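Local coordinates for ABM domain-containing protein (Deinococcus radiodurans, PDB 3E8O), which is of uncharacterised function but is probably an antibiotic biosynthesis monooxygenase, at residues T25-A30 with P65-I70; M19-G24 with Y109-A114; C53-V58 with T71-N76. All coordinates share one frame; numbering follows the deposited sequence. Where two conformers were deposited one is given.

Contact 1: residues T25-A30 with P65-I70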
ATOM      1  N   THR A  25       0.584  -8.844  -1.177  1.00  8.96           N
ATOM      2  CA  THR A  25       0.444  -8.764  -2.619  1.00 10.32           C
ATOM      3  C   THR A  25      -0.199 -10.064  -3.131  1.00  9.24           C
ATOM      4  O   THR A  25      -0.054 -11.144  -2.555  1.00 10.02           O
ATOM      5  CB  THR A  25       1.773  -8.533  -3.303  1.00 10.72           C
ATOM      6  OG1 THR A  25       2.705  -9.582  -2.971  1.00 12.67           O
ATOM      7  CG2 THR A  25       2.357  -7.152  -2.877  1.00 14.64           C
ATOM      8  N   LEU A  26      -0.922  -9.912  -4.231  1.00  9.47           N
ATOM      9  CA  LEU A  26      -1.653 -11.007  -4.895  1.00  8.93           C
ATOM     10  C   LEU A  26      -2.053 -10.559  -6.283  1.00 11.41           C
ATOM     11  O   LEU A  26      -2.111  -9.346  -6.544  1.00 12.98           O
ATOM     12  CB  LEU A  26      -2.892 -11.458  -4.130  1.00 10.29           C
ATOM     13  CG  LEU A  26      -4.078 -10.509  -3.967  1.00 10.14           C
ATOM     14  CD1 LEU A  26      -5.292 -11.323  -3.448  1.00 11.58           C
ATOM     15  CD2 LEU A  26      -3.764  -9.264  -3.086  1.00  9.77           C
ATOM     16  N   SER A  27      -2.316 -11.512  -7.176  1.00 11.39           N
ATOM     17  CA  SER A  27      -2.745 -11.144  -8.526  1.00 11.22           C
ATOM     18  C   SER A  27      -3.758 -12.118  -9.052  1.00 12.20           C
ATOM     19  O   SER A  27      -3.866 -13.238  -8.578  1.00 13.42           O
ATOM     20  CB  SER A  27      -1.544 -11.062  -9.485  1.00 13.31           C
ATOM     21  OG  SER A  27      -1.044 -12.350  -9.788  1.00 14.17           O
ATOM     22  N   ALA A  28      -4.490 -11.677 -10.059  1.00 13.21           N
ATOM     23  CA  ALA A  28      -5.474 -12.526 -10.727  1.00 13.78           C
ATOM     24  C   ALA A  28      -5.266 -12.446 -12.226  1.00 15.74           C
ATOM     25  O   ALA A  28      -4.790 -11.444 -12.769  1.00 17.42           O
ATOM     26  CB  ALA A  28      -6.919 -12.092 -10.366  1.00 15.56           C
ATOM     27  N   SER A  29      -5.696 -13.507 -12.890  1.00 17.81           N
ATOM     28  CA  SER A  29      -5.727 -13.526 -14.341  1.00 18.47           C
ATOM     29  C   SER A  29      -6.778 -12.543 -14.826  1.00 17.41           C
ATOM     30  O   SER A  29      -7.651 -12.103 -14.091  1.00 17.54           O
ATOM     31  CB  SER A  29      -6.114 -14.927 -14.826  1.00 19.41           C
ATOM     32  OG  SER A  29      -7.465 -15.185 -14.537  1.00 23.67           O
ATOM     33  N   ALA A  30      -6.720 -12.213 -16.108  1.00 18.21           N
ATOM     34  CA  ALA A  30      -7.682 -11.275 -16.696  1.00 19.54           C
ATOM     35  C   ALA A  30      -9.106 -11.734 -16.458  1.00 20.62           C
ATOM     36  O   ALA A  30      -9.995 -10.926 -16.182  1.00 21.54           O
ATOM     37  CB  ALA A  30      -7.399 -11.086 -18.222  1.00 21.34           C
ATOM     38  N   PRO A  65      -1.513  -3.924 -14.025  1.00 17.17           N
ATOM     39  CA  PRO A  65      -2.929  -4.252 -13.928  1.00 18.16           C
ATOM     40  C   PRO A  65      -3.124  -5.699 -13.534  1.00 15.91           C
ATOM     41  O   PRO A  65      -2.355  -6.582 -13.955  1.00 17.49           O
ATOM     42  CB  PRO A  65      -3.446  -3.985 -15.333  1.00 20.43           C
ATOM     43  CG  PRO A  65      -2.517  -2.958 -15.841  1.00 21.79           C
ATOM     44  CD  PRO A  65      -1.185  -3.321 -15.336  1.00 20.81           C
ATOM     45  N   GLY A  66      -4.073  -5.915 -12.624  1.00 15.12           N
ATOM     46  CA  GLY A  66      -4.401  -7.250 -12.140  1.00 14.99           C
ATOM     47  C   GLY A  66      -3.541  -7.684 -10.982  1.00 12.83           C
ATOM     48  O   GLY A  66      -3.691  -8.794 -10.494  1.00 13.63           O
ATOM     49  N   HIS A  67      -2.660  -6.793 -10.539  1.00 12.25           N
ATOM     50  CA  HIS A  67      -1.772  -7.026  -9.354  1.00 11.17           C
ATOM     51  C   HIS A  67      -2.225  -6.064  -8.273  1.00  9.71           C
ATOM     52  O   HIS A  67      -2.359  -4.867  -8.509  1.00 10.50           O
ATOM     53  CB  HIS A  67      -0.314  -6.844  -9.733  1.00 11.83           C
ATOM     54  CG  HIS A  67       0.169  -7.871 -10.706  1.00 14.86           C
ATOM     55  ND1 HIS A  67       1.104  -8.813 -10.368  1.00 17.44           N
ATOM     56  CD2 HIS A  67      -0.204  -8.137 -11.980  1.00 17.86           C
ATOM     57  CE1 HIS A  67       1.328  -9.596 -11.413  1.00 19.22           C
ATOM     58  NE2 HIS A  67       0.559  -9.194 -12.414  1.00 19.54           N
ATOM     59  N   PHE A  68      -2.445  -6.628  -7.092  1.00  8.97           N
ATOM     60  CA  PHE A  68      -3.086  -5.923  -5.981  1.00  9.51           C
ATOM     61  C   PHE A  68      -2.224  -5.943  -4.742  1.00  9.39           C
ATOM     62  O   PHE A  68      -1.338  -6.782  -4.555  1.00 10.39           O
ATOM     63  CB  PHE A  68      -4.455  -6.571  -5.684  1.00  9.67           C
ATOM     64  CG  PHE A  68      -5.383  -6.599  -6.884  1.00  9.82           C
ATOM     65  CD1 PHE A  68      -6.099  -5.488  -7.252  1.00 10.31           C
ATOM     66  CD2 PHE A  68      -5.464  -7.726  -7.703  1.00 12.44           C
ATOM     67  CE1 PHE A  68      -6.879  -5.477  -8.363  1.00 11.08           C
ATOM     68  CE2 PHE A  68      -6.248  -7.710  -8.825  1.00 12.31           C
ATOM     69  CZ  PHE A  68      -6.954  -6.586  -9.153  1.00 11.95           C
ATOM     70  N   LEU A  69      -2.522  -4.950  -3.912  1.00  8.64           N
ATOM     71  CA  LEU A  69      -1.858  -4.730  -2.641  0.50 10.17           C
ATOM     72  C   LEU A  69      -2.898  -4.657  -1.524  1.00  9.10           C
ATOM     73  O   LEU A  69      -3.972  -4.071  -1.698  1.00 10.33           O
ATOM     74  CB  LEU A  69      -1.044  -3.412  -2.700  0.50 10.23           C
ATOM     75  CG  LEU A  69      -0.155  -2.934  -1.542  0.50 11.52           C
ATOM     76  CD1 LEU A  69       1.009  -3.896  -1.263  0.50 12.08           C
ATOM     77  CD2 LEU A  69       0.398  -1.506  -1.829  0.50 13.69           C
ATOM     78  N   ILE A  70      -2.541  -5.222  -0.384  1.00  9.25           N
ATOM     79  CA  ILE A  70      -3.323  -5.169   0.828  1.00  9.76           C
ATOM     80  C   ILE A  70      -2.424  -4.506   1.873  1.00  9.57           C
ATOM     81  O   ILE A  70      -1.371  -5.044   2.253  1.00 10.94           O
ATOM     82  CB  ILE A  70      -3.815  -6.533   1.339  1.00  9.46           C
ATOM     83  CG1 ILE A  70      -4.523  -7.370   0.265  1.00 10.57           C
ATOM     84  CG2 ILE A  70      -4.706  -6.335   2.540  1.00 10.70           C
ATOM     85  CD1 ILE A  70      -4.947  -8.746   0.710  1.00 11.96           C
TER
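Leu26 and Phe68 face each other as an antiparallel hydrogen-bonded pair that ties strand 20-27 to strand 67-74. The backbone bonds define the register. Phe68 N donates to Leu26 O at 2.8 Å, and the return bond from Leu26 N to Phe68 O is longer, 3.2 Å. A third bond, Ala28 N to Gly66 O at 3.0 Å, carries the pairing just beyond the assigned strands. The CA-H...O contact of Thr25 CA with Phe68 O, 3.3 Å, gives that oxygen a second neighbour.

A CH-pi contact marks the face with Ser27 and His67. Ser27 CB stands over the middle of the imidazole, 3.7 Å from the His67 ring centroid and 14° off its normal. With chi1 at 72°, Ser27 OG lies between the backbone N and the carbonyl carbon; its hydrogen bond goes to Asp103, while the methylene meets the ring. On the same face Thr25 CG2 touches Leu69 CD1 at 3.9 Å.

Further apolar contacts lie on the other face. Leu26 CD2 comes within 3.8 Å of Phe68 CB and 3.9 Å of Ile70 CG1, while Phe68 also packs on Leu36 and Leu40 of helix 33-47. The chemistry therefore differs from side to side: the Leu26 and Phe68 face is hydrocarbon, with Phe68 against the helix, whereas the opposite face is mixed, a methyl contact beside imidazole and hydroxyl groups.

Contact 2: residues M19-G24 with Y109-A114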
HETATM    1  N   MSE A  19       2.421  -0.718  17.164  1.00 19.09           N
HETATM    2  CA  MSE A  19       1.609  -0.837  15.937  0.70 15.63           C
HETATM    3  C   MSE A  19       2.301  -1.800  15.014  1.00 13.28           C
HETATM    4  O   MSE A  19       3.528  -1.936  15.024  1.00 14.53           O
HETATM    5  CB  MSE A  19       1.399   0.486  15.218  0.70 15.94           C
HETATM    6  CG  MSE A  19       0.329   0.470  14.135  0.70 15.04           C
HETATM    7 SE   MSE A  19       0.018   2.197  13.239  0.53 17.61          SE
HETATM    8  CE  MSE A  19       1.436   2.079  11.979  0.70 18.34           C
ATOM      9  N   VAL A  20       1.506  -2.480  14.226  1.00 11.04           N
ATOM     10  CA  VAL A  20       2.013  -3.472  13.262  1.00  9.76           C
ATOM     11  C   VAL A  20       1.515  -3.099  11.874  1.00  9.07           C
ATOM     12  O   VAL A  20       0.335  -2.779  11.685  1.00 10.96           O
ATOM     13  CB  VAL A  20       1.503  -4.890  13.585  1.00 11.12           C
ATOM     14  CG1 VAL A  20       2.035  -5.925  12.608  1.00 13.72           C
ATOM     15  CG2 VAL A  20       1.881  -5.244  15.031  1.00 14.77           C
ATOM     16  N   ILE A  21       2.424  -3.153  10.914  1.00  9.17           N
ATOM     17  CA  ILE A  21       2.111  -2.896   9.513  1.00 10.12           C
ATOM     18  C   ILE A  21       2.170  -4.194   8.759  1.00 11.44           C
ATOM     19  O   ILE A  21       3.141  -4.932   8.881  1.00 13.39           O
ATOM     20  CB  ILE A  21       3.128  -1.951   8.913  1.00 11.37           C
ATOM     21  CG1 ILE A  21       3.034  -0.560   9.574  1.00 14.91           C
ATOM     22  CG2 ILE A  21       2.971  -1.916   7.383  1.00 14.11           C
ATOM     23  CD1 ILE A  21       4.181   0.392   9.147  1.00 19.47           C
ATOM     24  N   SER A  22       1.118  -4.478   8.003  1.00  9.73           N
ATOM     25  CA  SER A  22       1.090  -5.659   7.100  1.00 10.44           C
ATOM     26  C   SER A  22       1.129  -5.196   5.653  1.00 11.10           C
ATOM     27  O   SER A  22       0.446  -4.227   5.275  1.00 11.24           O
ATOM     28  CB  SER A  22      -0.208  -6.442   7.308  1.00 13.38           C
ATOM     29  OG  SER A  22      -0.192  -7.732   6.714  1.00 18.09           O
ATOM     30  N   HIS A  23       1.902  -5.900   4.832  1.00 10.73           N
ATOM     31  CA  HIS A  23       2.004  -5.663   3.376  1.00 10.21           C
ATOM     32  C   HIS A  23       1.751  -6.967   2.655  1.00  9.54           C
ATOM     33  O   HIS A  23       2.424  -7.975   2.900  1.00 10.89           O
ATOM     34  CB  HIS A  23       3.388  -5.104   3.022  1.00 10.96           C
ATOM     35  CG  HIS A  23       3.626  -4.935   1.559  1.00 13.92           C
ATOM     36  ND1 HIS A  23       2.909  -4.041   0.799  1.00 17.68           N
ATOM     37  CD2 HIS A  23       4.424  -5.620   0.694  1.00 15.88           C
ATOM     38  CE1 HIS A  23       3.314  -4.126  -0.462  1.00 19.14           C
ATOM     39  NE2 HIS A  23       4.237  -5.077  -0.546  1.00 18.54           N
ATOM     40  N   GLY A  24       0.711  -6.956   1.828  1.00  9.26           N
ATOM     41  CA  GLY A  24       0.335  -8.138   1.070  1.00 10.02           C
ATOM     42  C   GLY A  24       0.205  -7.846  -0.386  1.00  9.58           C
ATOM     43  O   GLY A  24      -0.199  -6.749  -0.804  1.00 10.65           O
ATOM     44  N   TYR A 109       5.233  -6.359  10.046  1.00 10.57           N
ATOM     45  CA  TYR A 109       6.405  -5.766  10.714  1.00 11.34           C
ATOM     46  C   TYR A 109       5.924  -4.886  11.844  1.00 10.90           C
ATOM     47  O   TYR A 109       5.005  -4.104  11.665  1.00 11.59           O
ATOM     48  CB  TYR A 109       7.221  -4.852   9.755  1.00 12.36           C
ATOM     49  CG  TYR A 109       7.574  -5.484   8.434  1.00 12.42           C
ATOM     50  CD1 TYR A 109       6.676  -5.478   7.374  1.00 11.48           C
ATOM     51  CD2 TYR A 109       8.799  -6.077   8.238  1.00 12.37           C
ATOM     52  CE1 TYR A 109       6.978  -6.075   6.170  1.00 12.33           C
ATOM     53  CE2 TYR A 109       9.104  -6.683   7.036  1.00 13.81           C
ATOM     54  CZ  TYR A 109       8.189  -6.690   6.004  1.00 12.71           C
ATOM     55  OH  TYR A 109       8.539  -7.284   4.804  1.00 14.92           O
ATOM     56  N   GLU A 110       6.516  -5.040  13.018  1.00 11.41           N
ATOM     57  CA  GLU A 110       6.264  -4.084  14.100  1.00 12.50           C
ATOM     58  C   GLU A 110       6.876  -2.767  13.665  1.00 12.12           C
ATOM     59  O   GLU A 110       7.967  -2.696  13.083  1.00 14.61           O
ATOM     60  CB  GLU A 110       6.844  -4.560  15.423  1.00 13.72           C
ATOM     61  CG  GLU A 110       6.023  -5.720  15.935  1.00 17.47           C
ATOM     62  CD  GLU A 110       6.307  -6.106  17.361  1.00 27.77           C
ATOM     63  OE1 GLU A 110       7.428  -6.573  17.600  1.00 31.06           O
ATOM     64  OE2 GLU A 110       5.411  -5.971  18.224  1.00 26.65           O
ATOM     65  N   ALA A 111       6.151  -1.709  13.957  1.00 11.90           N
ATOM     66  CA  ALA A 111       6.502  -0.347  13.550  1.00 13.69           C
ATOM     67  C   ALA A 111       6.906   0.500  14.722  1.00 15.24           C
ATOM     68  O   ALA A 111       6.335   0.405  15.790  1.00 17.26           O
ATOM     69  CB  ALA A 111       5.283   0.310  12.838  1.00 14.90           C
ATOM     70  N   GLY A 112       7.904   1.340  14.482  1.00 16.45           N
ATOM     71  CA  GLY A 112       8.312   2.361  15.442  1.00 16.30           C
ATOM     72  C   GLY A 112       7.310   3.507  15.411  1.00 18.61           C
ATOM     73  O   GLY A 112       6.307   3.467  14.693  1.00 19.01           O
ATOM     74  N   GLU A 113       7.605   4.574  16.151  1.00 18.70           N
ATOM     75  CA  GLU A 113       6.729   5.735  16.166  1.00 19.89           C
ATOM     76  C   GLU A 113       6.653   6.352  14.768  1.00 19.34           C
ATOM     77  O   GLU A 113       7.591   6.340  13.987  1.00 19.16           O
ATOM     78  CB  GLU A 113       7.193   6.821  17.137  1.00 22.92           C
ATOM     79  N   ALA A 114       5.495   6.877  14.485  1.00 18.61           N
ATOM     80  CA  ALA A 114       5.256   7.561  13.204  1.00 18.44           C
ATOM     81  C   ALA A 114       6.247   8.672  13.039  1.00 19.25           C
ATOM     82  O   ALA A 114       6.474   9.485  13.932  1.00 22.26           O
ATOM     83  CB  ALA A 114       3.839   8.151  13.163  1.00 21.28           C
TER
HETATM   84  O   HOH W   1       4.321   1.369  17.250  1.00 26.88           O
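Ile21 and Tyr109 form an antiparallel hydrogen-bonded pair with a bond in each direction. Ile21 N reaches Tyr109 O at 2.9 Å and is close to straight (170° at the hydrogen), whereas Tyr109 N meets Ile21 O at 2.8 Å with more bend, 144°. Two residues along, Ala111 N donates to Met19 O, again at 2.8 Å, so the bonding continues to Ala111.

Side chains of the first shell are few. Ile21 CD1 lies 3.9 Å from Ala111 CB. Ile21 has CG1 beside its backbone N (chi1 -66°) and an extended chain beyond, which brings the delta methyl to that alanine. Ala111 CB in turn sits 3.6 Å from Met19 O. On the opposite face Val20 CG1 approaches Tyr109 O, also at 3.6 Å. The Tyr109 ring presents an edge to Ile21 O, with that oxygen near the ring plane.

Past the last direct bond a water continues the link, accepting from Met19 N at 2.8 Å and donating to Ala111 O at 2.7 Å.

Further out, Val20 packs on Leu77 and Met80 of helix 77-84, while Ile21 rests against His73 and against Tyr109 of the second subunit. Glu110 and Gly112 also make backbone hydrogen bonds with the second subunit, whose His73 ring meets His23 edge-to-face. Pairing of the first strand with the last in a four-stranded antiparallel sheet, with helices on one face and the partner subunit on the other, is typical of the ferredoxin-like fold as it dimerises in the dimeric alpha-beta barrel clan.

Contact 3: residues C53-V58 with T71-N76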
ATOM      1  N   CYS A  53      -8.188  -2.527  14.231  1.00 10.74           N
ATOM      2  CA  CYS A  53      -7.880  -2.226  12.835  1.00 11.19           C
ATOM      3  C   CYS A  53      -7.806  -0.732  12.651  1.00 11.41           C
ATOM      4  O   CYS A  53      -8.836  -0.032  12.708  1.00 13.84           O
ATOM      5  CB  CYS A  53      -8.879  -2.849  11.865  1.00 12.41           C
ATOM      6  SG  CYS A  53      -8.366  -2.579  10.185  1.00 14.45           S
ATOM      7  N   LEU A  54      -6.590  -0.246  12.407  1.00 10.96           N
ATOM      8  CA  LEU A  54      -6.379   1.198  12.237  1.00 11.38           C
ATOM      9  C   LEU A  54      -6.395   1.619  10.771  1.00 11.76           C
ATOM     10  O   LEU A  54      -6.688   2.749  10.446  1.00 15.05           O
ATOM     11  CB  LEU A  54      -5.089   1.619  12.889  1.00 11.01           C
ATOM     12  CG  LEU A  54      -4.939   1.314  14.384  1.00 12.91           C
ATOM     13  CD1 LEU A  54      -3.548   1.572  14.907  1.00 13.90           C
ATOM     14  CD2 LEU A  54      -6.026   2.077  15.181  1.00 15.59           C
ATOM     15  N   LEU A  55      -6.107   0.678   9.897  1.00 10.23           N
ATOM     16  CA  LEU A  55      -6.086   0.938   8.451  1.00  9.92           C
ATOM     17  C   LEU A  55      -6.196  -0.389   7.717  1.00  9.54           C
ATOM     18  O   LEU A  55      -5.555  -1.364   8.085  1.00  9.83           O
ATOM     19  CB  LEU A  55      -4.772   1.580   8.020  1.00 11.66           C
ATOM     20  CG  LEU A  55      -4.703   2.059   6.563  1.00 12.30           C
ATOM     21  CD1 LEU A  55      -5.623   3.249   6.306  1.00 15.64           C
ATOM     22  CD2 LEU A  55      -3.254   2.392   6.218  1.00 16.26           C
ATOM     23  N   TYR A  56      -6.999  -0.414   6.680  1.00  9.31           N
ATOM     24  CA  TYR A  56      -7.085  -1.586   5.776  1.00  9.68           C
ATOM     25  C   TYR A  56      -7.471  -1.074   4.402  1.00 10.41           C
ATOM     26  O   TYR A  56      -8.588  -0.652   4.169  1.00 11.90           O
ATOM     27  CB  TYR A  56      -8.096  -2.610   6.284  1.00  9.72           C
ATOM     28  CG  TYR A  56      -7.934  -3.977   5.667  1.00 10.16           C
ATOM     29  CD1 TYR A  56      -8.391  -4.250   4.414  1.00 12.44           C
ATOM     30  CD2 TYR A  56      -7.409  -5.030   6.393  1.00 11.06           C
ATOM     31  CE1 TYR A  56      -8.251  -5.503   3.853  1.00 12.48           C
ATOM     32  CE2 TYR A  56      -7.290  -6.276   5.858  1.00 11.98           C
ATOM     33  CZ  TYR A  56      -7.721  -6.528   4.585  1.00 10.33           C
ATOM     34  OH  TYR A  56      -7.630  -7.752   3.967  1.00 13.86           O
ATOM     35  N   LEU A  57      -6.496  -1.065   3.519  1.00  9.09           N
ATOM     36  CA  LEU A  57      -6.656  -0.601   2.151  1.00  9.48           C
ATOM     37  C   LEU A  57      -6.319  -1.709   1.156  1.00  8.63           C
ATOM     38  O   LEU A  57      -5.362  -2.468   1.314  1.00 10.36           O
ATOM     39  CB  LEU A  57      -5.698   0.564   1.857  1.00 10.81           C
ATOM     40  CG  LEU A  57      -5.821   1.812   2.688  1.00 12.63           C
ATOM     41  CD1 LEU A  57      -4.655   2.779   2.389  1.00 11.22           C
ATOM     42  CD2 LEU A  57      -7.158   2.469   2.479  1.00 14.92           C
ATOM     43  N   VAL A  58      -7.152  -1.784   0.128  1.00  8.44           N
ATOM     44  CA  VAL A  58      -6.942  -2.697  -0.964  1.00  9.46           C
ATOM     45  C   VAL A  58      -6.792  -1.857  -2.228  1.00  9.38           C
ATOM     46  O   VAL A  58      -7.576  -0.929  -2.467  1.00  9.31           O
ATOM     47  CB  VAL A  58      -8.051  -3.735  -1.090  1.00  9.45           C
ATOM     48  CG1 VAL A  58      -8.031  -4.695   0.113  1.00  9.68           C
ATOM     49  CG2 VAL A  58      -9.527  -3.133  -1.267  1.00 10.89           C
ATOM     50  N   THR A  71      -2.841  -3.338   2.347  1.00  9.44           N
ATOM     51  CA  THR A  71      -2.103  -2.511   3.300  1.00  8.81           C
ATOM     52  C   THR A  71      -2.886  -2.433   4.594  1.00  8.50           C
ATOM     53  O   THR A  71      -4.035  -2.020   4.599  1.00 10.15           O
ATOM     54  CB  THR A  71      -1.885  -1.122   2.716  1.00 10.75           C
ATOM     55  OG1 THR A  71      -1.223  -1.249   1.460  1.00 12.28           O
ATOM     56  CG2 THR A  71      -1.110  -0.189   3.659  1.00 12.97           C
ATOM     57  N   GLU A  72      -2.261  -2.869   5.688  1.00  8.88           N
ATOM     58  CA  GLU A  72      -2.982  -2.889   6.964  1.00  8.98           C
ATOM     59  C   GLU A  72      -2.139  -2.331   8.088  1.00  8.49           C
ATOM     60  O   GLU A  72      -0.958  -2.583   8.147  1.00  9.60           O
ATOM     61  CB  GLU A  72      -3.381  -4.343   7.375  1.00  9.32           C
ATOM     62  CG  GLU A  72      -3.849  -5.232   6.253  1.00 10.34           C
ATOM     63  CD  GLU A  72      -4.080  -6.678   6.596  1.00  9.93           C
ATOM     64  OE1 GLU A  72      -4.449  -6.972   7.759  1.00 11.03           O
ATOM     65  OE2 GLU A  72      -3.946  -7.535   5.672  1.00 11.93           O
ATOM     66  N   HIS A  73      -2.799  -1.611   8.989  1.00  9.27           N
ATOM     67  CA  HIS A  73      -2.186  -1.166  10.244  1.00 10.00           C
ATOM     68  C   HIS A  73      -3.049  -1.667  11.382  1.00  9.47           C
ATOM     69  O   HIS A  73      -4.252  -1.471  11.385  1.00 11.22           O
ATOM     70  CB  HIS A  73      -2.079   0.362  10.356  1.00 10.12           C
ATOM     71  CG  HIS A  73      -1.201   0.990   9.340  1.00 11.18           C
ATOM     72  ND1 HIS A  73      -1.073   2.358   9.261  1.00 12.51           N
ATOM     73  CD2 HIS A  73      -0.436   0.468   8.347  1.00 10.52           C
ATOM     74  CE1 HIS A  73      -0.231   2.645   8.279  1.00 12.51           C
ATOM     75  NE2 HIS A  73       0.159   1.521   7.703  1.00 12.65           N
ATOM     76  N   TRP A  74      -2.425  -2.381  12.306  1.00  9.00           N
ATOM     77  CA  TRP A  74      -3.076  -2.976  13.495  1.00 10.03           C
ATOM     78  C   TRP A  74      -2.490  -2.388  14.745  1.00 11.04           C
ATOM     79  O   TRP A  74      -1.288  -2.156  14.850  1.00 10.20           O
ATOM     80  CB  TRP A  74      -2.877  -4.509  13.491  1.00 11.72           C
ATOM     81  CG  TRP A  74      -3.656  -5.177  12.385  1.00 10.74           C
ATOM     82  CD1 TRP A  74      -3.196  -5.498  11.139  1.00 10.86           C
ATOM     83  CD2 TRP A  74      -5.043  -5.519  12.403  1.00 10.78           C
ATOM     84  NE1 TRP A  74      -4.224  -5.987  10.369  1.00 10.99           N
ATOM     85  CE2 TRP A  74      -5.367  -6.030  11.127  1.00 11.12           C
ATOM     86  CE3 TRP A  74      -6.051  -5.430  13.371  1.00 11.23           C
ATOM     87  CZ2 TRP A  74      -6.635  -6.435  10.792  1.00 13.03           C
ATOM     88  CZ3 TRP A  74      -7.315  -5.842  13.022  1.00 11.48           C
ATOM     89  CH2 TRP A  74      -7.595  -6.325  11.765  1.00 13.16           C
ATOM     90  N   ASP A  75      -3.328  -2.221  15.753  1.00 10.92           N
ATOM     91  CA  ASP A  75      -2.874  -1.594  16.996  1.00 12.31           C
ATOM     92  C   ASP A  75      -1.767  -2.381  17.655  1.00 12.37           C
ATOM     93  O   ASP A  75      -0.882  -1.840  18.256  1.00 14.22           O
ATOM     94  CB  ASP A  75      -4.033  -1.429  17.965  1.00 15.48           C
ATOM     95  CG  ASP A  75      -3.625  -0.715  19.185  1.00 23.37           C
ATOM     96  OD1 ASP A  75      -3.336   0.501  19.088  1.00 31.27           O
ATOM     97  OD2 ASP A  75      -3.510  -1.401  20.222  1.00 24.95           O
ATOM     98  N   ASN A  76      -1.872  -3.710  17.557  1.00 12.61           N
ATOM     99  CA  ASN A  76      -0.878  -4.600  18.146  1.00 12.63           C
ATOM    100  C   ASN A  76      -0.976  -5.958  17.491  1.00 12.10           C
ATOM    101  O   ASN A  76      -1.921  -6.262  16.760  1.00 12.16           O
ATOM    102  CB  ASN A  76      -1.036  -4.681  19.657  1.00 13.71           C
ATOM    103  CG  ASN A  76      -2.428  -5.083  20.062  1.00 15.69           C
ATOM    104  OD1 ASN A  76      -2.813  -6.216  19.888  1.00 21.38           O
ATOM    105  ND2 ASN A  76      -3.225  -4.127  20.524  1.00 24.42           N
TER
HETATM  106  O   HOH W   2      -3.226  -1.291  -0.462  1.00 10.45           O
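Leu54 and Leu55 both face His73, a classic beta bulge in the hairpin of strands 53-61 and 67-74. The shared acceptor is His73 O, held by Leu54 N at 2.8 Å and by Leu55 N at 3.2 Å; the register slips by one residue here before regular antiparallel pairing resumes through Tyr56 with Glu72 and Leu57 with Thr71.

Packing is close on the face carrying Cys53, Tyr56, Glu72 and Trp74. The Glu72 carboxylate runs alongside the Tyr56 ring, with Glu72 CD 3.3 Å from Tyr56 CE2 and the two planes 41° apart. Trp74 NE1 fixes this carboxylate by donating to Glu72 OE1 on its anti side, at 2.8 Å and 165°, with the oxygen in the indole plane. Over the indole's six-membered ring stands Cys53 SG, 4.3 Å from the centroid and offset toward the rim. Tyr56 also packs on Ile43 and Ala44 of helix 33-47, and its OH hydrogen-bonds an unidentified bound molecule, probably from the crystallisation liquor, that approaches Glu72 as well and may mark a pocket.

The reverse face turns toward the second subunit, where His23 of that subunit meets the His73 ring edge-to-face. Within the hairpin, Leu55 CD2 sits over the centre of the same ring, 3.7 Å from its centroid in a CH-pi contact; chi1 of -173° sets Leu55 CG anti to the backbone N and alongside the histidine.

At the exposed end Leu54 is held by its backbone bond, while its side chain makes only van der Waals contact, Leu54 CD1 to Asp75 CA 3.9 Å. At the other end a water bridges the strands, 2.8 Å from Thr71 OG1 and weakly bonded to Leu57 O.

All three contacts belong to one antiparallel sheet in the order 53-61, 67-74, 20-27, 105-110. Contacts 2 and 3 lie closest, with centres about 9 Å apart, and meet through probable backbone hydrogen bonds from Ser22 N to Glu72 O (2.8 Å) and from Trp74 N to Val20 O (2.9 Å). Contact 1 is centred about 22 Å from contact 2 and 19 Å from contact 3, yet touches both: Ile70 N probably bonds Gly24 O (2.8 Å), and Ile70 CG2 packs on Tyr56 OH (3.5 Å). Unidentified ligand atoms, probably from the crystallisation liquor, lie about 4 Å from the Ile70 side chain and about 3 Å from that of Glu72, so a pocket shared by contacts 1 and 3 is possible. All three touch the second subunit.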